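Galactose-binding-like protein (Bacteroides thetaiotaomicron, PDB 7M1B) is a SusE-like protein that probably binds galactose or related sugars and belongs to a family that may also have a degradative capacity. Local coordinates at residues W257-F271 with F343-F357. Numbering follows the deposited sequence.
Sequences WFTFDMGQTAQLSRF and FEFLADIPPVRYIRF
Asp261 OD1 takes two hydrogen bonds. Arg353 NE meets Asp261 OD1 on the syn side at 2.8 Å, as part of a salt bridge. The backbone N of Gly263 reaches it from above the carboxylate plane, closing an Asx turn where the chain turns its corner. Arg353 NH2 donates to Asp261 OD2, so the guanidinium grips the carboxylate side-on with two nitrogens. The arginine chain is extended, with CG anti to the backbone N (chi1 171°), and one guanidinium face lies over the peptide between Gly263 and Gln264. Were Arg353 an alanine, the Asp261 carboxylate would probably lose its charged mate and the Gly263-Gln264 peptide its cover.

Further along, Arg356 NE gives Thr259 OG1 a nearly straight bond of 2.8 Å in the guanidinium plane. Trp257 CD1 lies over one face of the same guanidinium, and Asp218 binds both Thr259 OG1 and Arg356 NH2.

The other face of these antiparallel strands is apolar. Ile355 CB sits over the Phe260 ring, 3.9 Å from its centroid, and Phe357 CB covers Phe258. Phe357 also turns its edge toward the face of Phe271, beyond the corner, in an offset edge-to-face pair. Leu268 CD1 lies over Phe345. Gln267 NE2 donates to Ile349 O at 3.0 Å, tying the loop before strand 352-362 to strand 256-274.

Both segments turn a corner, and Phe258, Phe271, Phe343, Phe345 and Phe357 form an aromatic cluster, consistent with the core of a galactose-binding-like beta sandwich. Strand 292-297 packs Val294 against Phe271, Phe345 and Ile355, while strand 370-380 brings Phe376 against Leu268 and Phe357.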
# COMPACT_ATOMS: atom_id res chain seq x y z
N TRP A 257 -0.33 -8.90 -13.88
CA TRP A 257 -0.47 -8.90 -12.42
C TRP A 257 -0.16 -10.33 -11.89
O TRP A 257 -0.41 -11.36 -12.57
CB TRP A 257 -1.89 -8.44 -11.99
CG TRP A 257 -3.00 -9.12 -12.75
CD1 TRP A 257 -3.62 -10.31 -12.48
CD2 TRP A 257 -3.67 -8.56 -13.89
NE1 TRP A 257 -4.58 -10.60 -13.43
CE2 TRP A 257 -4.66 -9.50 -14.28
CE3 TRP A 257 -3.49 -7.36 -14.62
CZ2 TRP A 257 -5.48 -9.29 -15.40
CZ3 TRP A 257 -4.32 -7.16 -15.73
CH2 TRP A 257 -5.32 -8.10 -16.09
N PHE A 258 0.20 -10.39 -10.62
CA PHE A 258 0.27 -11.63 -9.88
C PHE A 258 -0.43 -11.45 -8.53
O PHE A 258 -0.70 -10.32 -8.12
CB PHE A 258 1.69 -12.21 -9.70
CG PHE A 258 2.65 -11.29 -8.97
CD1 PHE A 258 2.50 -11.02 -7.63
CD2 PHE A 258 3.70 -10.66 -9.62
CE1 PHE A 258 3.39 -10.18 -6.96
CE2 PHE A 258 4.60 -9.84 -8.96
CZ PHE A 258 4.43 -9.57 -7.62
N THR A 259 -0.79 -12.59 -7.93
CA THR A 259 -1.68 -12.65 -6.77
C THR A 259 -1.07 -13.52 -5.69
O THR A 259 -0.61 -14.64 -5.97
CB THR A 259 -3.08 -13.23 -7.09
OG1 THR A 259 -3.56 -12.60 -8.29
CG2 THR A 259 -4.05 -13.06 -5.95
N PHE A 260 -1.10 -13.01 -4.43
CA PHE A 260 -0.67 -13.91 -3.36
C PHE A 260 -1.59 -13.73 -2.14
O PHE A 260 -2.42 -12.81 -2.10
CB PHE A 260 0.79 -13.67 -2.94
CG PHE A 260 1.18 -12.27 -2.54
CD1 PHE A 260 1.05 -11.90 -1.22
CD2 PHE A 260 1.63 -11.34 -3.48
CE1 PHE A 260 1.50 -10.64 -0.82
CE2 PHE A 260 2.05 -10.08 -3.09
CZ PHE A 260 1.99 -9.72 -1.74
N ASP A 261 -1.50 -14.68 -1.23
CA ASP A 261 -2.32 -14.68 -0.00
C ASP A 261 -1.35 -14.31 1.13
O ASP A 261 -0.41 -15.08 1.44
CB ASP A 261 -2.96 -16.08 0.13
CG ASP A 261 -3.83 -16.28 1.35
OD1 ASP A 261 -3.99 -15.31 2.08
OD2 ASP A 261 -4.25 -17.47 1.60
N MET A 262 -1.68 -13.33 1.92
CA MET A 262 -0.90 -12.98 3.12
C MET A 262 -1.09 -14.02 4.25
O MET A 262 -0.27 -14.09 5.16
CB MET A 262 -1.26 -11.61 3.65
CG MET A 262 -0.90 -10.47 2.60
SD MET A 262 -0.82 -8.87 3.47
CE MET A 262 -2.55 -8.71 3.91
N GLY A 263 -2.13 -14.85 4.16
CA GLY A 263 -2.41 -15.89 5.13
C GLY A 263 -3.06 -15.38 6.43
O GLY A 263 -3.35 -16.18 7.36
N GLN A 264 -3.46 -14.12 6.41
CA GLN A 264 -4.19 -13.51 7.51
C GLN A 264 -4.72 -12.18 6.98
O GLN A 264 -4.22 -11.68 5.95
CB GLN A 264 -3.32 -13.20 8.72
CG GLN A 264 -2.11 -12.34 8.42
CD GLN A 264 -1.38 -11.97 9.70
OE1 GLN A 264 -2.00 -11.78 10.76
NE2 GLN A 264 -0.03 -11.94 9.59
N THR A 265 -5.63 -11.59 7.75
CA THR A 265 -6.16 -10.28 7.36
C THR A 265 -5.47 -9.19 8.18
O THR A 265 -5.29 -9.35 9.39
CB THR A 265 -7.66 -10.25 7.62
OG1 THR A 265 -8.22 -11.27 6.76
CG2 THR A 265 -8.29 -8.93 7.19
N ALA A 266 -5.18 -8.06 7.56
CA ALA A 266 -4.47 -6.99 8.26
C ALA A 266 -4.85 -5.63 7.69
O ALA A 266 -5.16 -5.52 6.52
CB ALA A 266 -2.96 -7.21 8.17
N GLN A 267 -4.74 -4.60 8.54
CA GLN A 267 -4.73 -3.20 8.14
C GLN A 267 -3.30 -2.85 7.78
O GLN A 267 -2.43 -2.94 8.64
CB GLN A 267 -5.25 -2.32 9.32
CG GLN A 267 -5.57 -0.89 8.89
CD GLN A 267 -6.73 -0.74 7.92
OE1 GLN A 267 -7.82 -1.29 8.09
NE2 GLN A 267 -6.49 0.05 6.89
N LEU A 268 -3.01 -2.53 6.51
CA LEU A 268 -1.64 -2.37 6.06
C LEU A 268 -1.14 -0.94 6.22
O LEU A 268 -1.86 0.05 5.89
CB LEU A 268 -1.57 -2.79 4.59
CG LEU A 268 -1.81 -4.28 4.35
CD1 LEU A 268 -1.75 -4.63 2.84
CD2 LEU A 268 -0.78 -5.14 5.10
N SER A 269 0.12 -0.82 6.59
CA SER A 269 0.82 0.44 6.74
C SER A 269 1.75 0.71 5.57
O SER A 269 1.72 1.79 5.00
CB SER A 269 1.55 0.58 8.06
OG SER A 269 2.47 -0.52 8.22
N ARG A 270 2.66 -0.21 5.30
CA ARG A 270 3.67 0.02 4.27
C ARG A 270 4.31 -1.32 3.90
O ARG A 270 4.00 -2.35 4.52
CB ARG A 270 4.74 0.91 4.94
CG ARG A 270 5.52 0.23 6.06
CD ARG A 270 6.45 1.25 6.78
NE ARG A 270 7.29 0.59 7.80
CZ ARG A 270 8.46 -0.06 7.65
NH1 ARG A 270 9.06 -0.18 6.47
NH2 ARG A 270 9.02 -0.60 8.72
N PHE A 271 5.06 -1.34 2.79
CA PHE A 271 5.83 -2.53 2.49
C PHE A 271 7.19 -2.11 1.94
O PHE A 271 7.41 -0.95 1.57
CB PHE A 271 5.06 -3.43 1.49
CG PHE A 271 4.93 -2.91 0.07
CD1 PHE A 271 3.98 -1.94 -0.29
CD2 PHE A 271 5.88 -3.27 -0.89
CE1 PHE A 271 3.89 -1.46 -1.60
CE2 PHE A 271 5.79 -2.80 -2.20
CZ PHE A 271 4.84 -1.82 -2.56
N PHE A 343 7.48 1.75 0.46
CA PHE A 343 6.25 2.32 -0.06
C PHE A 343 5.17 2.35 1.02
O PHE A 343 4.95 1.35 1.69
CB PHE A 343 5.71 1.47 -1.25
CG PHE A 343 6.72 1.40 -2.37
CD1 PHE A 343 6.81 2.46 -3.26
CD2 PHE A 343 7.71 0.43 -2.42
CE1 PHE A 343 7.77 2.45 -4.27
CE2 PHE A 343 8.66 0.41 -3.42
CZ PHE A 343 8.74 1.45 -4.32
N GLU A 344 4.37 3.44 1.10
CA GLU A 344 3.35 3.56 2.13
C GLU A 344 1.98 3.33 1.48
O GLU A 344 1.80 3.54 0.26
CB GLU A 344 3.30 4.97 2.75
CG GLU A 344 4.63 5.43 3.26
CD GLU A 344 4.56 6.68 4.09
OE1 GLU A 344 3.54 7.32 4.04
OE2 GLU A 344 5.55 6.96 4.77
N PHE A 345 1.08 2.73 2.25
CA PHE A 345 -0.25 2.49 1.73
C PHE A 345 -1.16 3.64 2.03
O PHE A 345 -0.91 4.41 2.97
CB PHE A 345 -0.92 1.31 2.43
CG PHE A 345 -0.39 0.01 1.91
CD1 PHE A 345 -0.75 -0.41 0.60
CD2 PHE A 345 0.57 -0.72 2.60
CE1 PHE A 345 -0.20 -1.57 0.09
CE2 PHE A 345 1.05 -1.91 2.09
CZ PHE A 345 0.66 -2.33 0.83
N LEU A 346 -2.26 3.67 1.26
CA LEU A 346 -3.30 4.66 1.53
C LEU A 346 -3.93 4.41 2.92
O LEU A 346 -3.95 3.26 3.36
CB LEU A 346 -4.36 4.70 0.39
CG LEU A 346 -3.87 4.96 -1.04
CD1 LEU A 346 -4.91 4.42 -2.03
CD2 LEU A 346 -3.62 6.45 -1.30
N ALA A 347 -4.30 5.49 3.66
CA ALA A 347 -5.02 5.38 4.93
C ALA A 347 -6.46 4.87 4.77
O ALA A 347 -6.99 4.12 5.61
CB ALA A 347 -4.96 6.66 5.73
N ASP A 348 -7.10 5.22 3.65
CA ASP A 348 -8.52 4.94 3.48
C ASP A 348 -8.68 3.58 2.81
O ASP A 348 -9.23 3.47 1.73
CB ASP A 348 -9.16 6.12 2.75
CG ASP A 348 -8.46 6.44 1.43
OD1 ASP A 348 -7.24 6.15 1.30
OD2 ASP A 348 -9.14 6.93 0.52
N ILE A 349 -8.02 2.55 3.34
CA ILE A 349 -8.13 1.25 2.69
C ILE A 349 -8.77 0.33 3.73
O ILE A 349 -8.65 0.61 4.92
CB ILE A 349 -6.76 0.73 2.18
CG1 ILE A 349 -5.75 0.66 3.34
CG2 ILE A 349 -6.25 1.55 0.98
CD1 ILE A 349 -4.44 -0.10 3.03
N PRO A 350 -9.48 -0.75 3.31
CA PRO A 350 -10.11 -1.69 4.23
C PRO A 350 -9.01 -2.66 4.66
O PRO A 350 -7.96 -2.74 3.99
CB PRO A 350 -11.12 -2.44 3.33
CG PRO A 350 -10.58 -2.32 1.91
CD PRO A 350 -9.69 -1.10 1.89
N PRO A 351 -9.25 -3.49 5.70
CA PRO A 351 -8.37 -4.63 6.00
C PRO A 351 -8.40 -5.53 4.77
O PRO A 351 -9.43 -5.68 4.13
CB PRO A 351 -9.11 -5.35 7.14
CG PRO A 351 -9.89 -4.22 7.82
CD PRO A 351 -10.40 -3.42 6.63
N VAL A 352 -7.27 -6.21 4.51
CA VAL A 352 -7.18 -7.09 3.33
C VAL A 352 -6.36 -8.32 3.71
O VAL A 352 -5.66 -8.31 4.74
CB VAL A 352 -6.57 -6.43 2.07
CG1 VAL A 352 -7.52 -5.37 1.50
CG2 VAL A 352 -5.22 -5.81 2.37
N ARG A 353 -6.49 -9.38 2.88
CA ARG A 353 -5.71 -10.61 3.07
C ARG A 353 -5.05 -10.97 1.74
O ARG A 353 -3.90 -11.41 1.77
CB ARG A 353 -6.65 -11.75 3.48
CG ARG A 353 -5.95 -13.11 3.47
CD ARG A 353 -6.78 -14.20 4.12
NE ARG A 353 -6.08 -15.48 3.98
CZ ARG A 353 -6.24 -16.56 4.72
NH1 ARG A 353 -6.98 -16.53 5.84
NH2 ARG A 353 -5.49 -17.60 4.40
N TYR A 354 -5.83 -10.94 0.62
CA TYR A 354 -5.30 -11.28 -0.68
C TYR A 354 -4.73 -10.05 -1.34
O TYR A 354 -5.37 -9.00 -1.29
CB TYR A 354 -6.32 -12.03 -1.54
CG TYR A 354 -6.93 -13.23 -0.87
CD1 TYR A 354 -6.24 -14.47 -0.87
CD2 TYR A 354 -8.05 -13.11 -0.05
CE1 TYR A 354 -6.76 -15.57 -0.20
CE2 TYR A 354 -8.52 -14.18 0.72
CZ TYR A 354 -7.85 -15.40 0.66
OH TYR A 354 -8.35 -16.49 1.35
N ILE A 355 -3.60 -10.18 -2.04
CA ILE A 355 -2.89 -9.03 -2.59
C ILE A 355 -2.59 -9.27 -4.06
O ILE A 355 -2.11 -10.33 -4.41
CB ILE A 355 -1.58 -8.72 -1.79
CG1 ILE A 355 -1.79 -8.48 -0.29
CG2 ILE A 355 -0.79 -7.60 -2.41
CD1 ILE A 355 -2.63 -7.24 -0.05
N ARG A 356 -2.73 -8.22 -4.88
CA ARG A 356 -2.23 -8.26 -6.24
C ARG A 356 -1.26 -7.11 -6.48
O ARG A 356 -1.48 -5.97 -6.01
CB ARG A 356 -3.38 -8.13 -7.24
CG ARG A 356 -4.03 -9.46 -7.58
CD ARG A 356 -5.24 -9.31 -8.47
NE ARG A 356 -5.38 -10.59 -9.16
CZ ARG A 356 -6.23 -10.80 -10.16
NH1 ARG A 356 -7.18 -9.86 -10.45
NH2 ARG A 356 -6.29 -11.92 -10.83
N PHE A 357 -0.20 -7.41 -7.25
CA PHE A 357 0.63 -6.38 -7.85
C PHE A 357 0.28 -6.29 -9.32
O PHE A 357 0.36 -7.25 -10.05
CB PHE A 357 2.12 -6.76 -7.69
CG PHE A 357 2.71 -6.34 -6.37
CD1 PHE A 357 2.10 -6.72 -5.19
CD2 PHE A 357 3.95 -5.73 -6.30
CE1 PHE A 357 2.63 -6.32 -3.96
CE2 PHE A 357 4.48 -5.29 -5.09
CZ PHE A 357 3.83 -5.64 -3.92
O HOH W 1 -6.88 -18.71 1.36
O HOH W 2 -8.02 -14.10 7.53
O HOH W 3 -5.27 -3.05 4.77
O HOH W 4 -3.85 1.78 6.05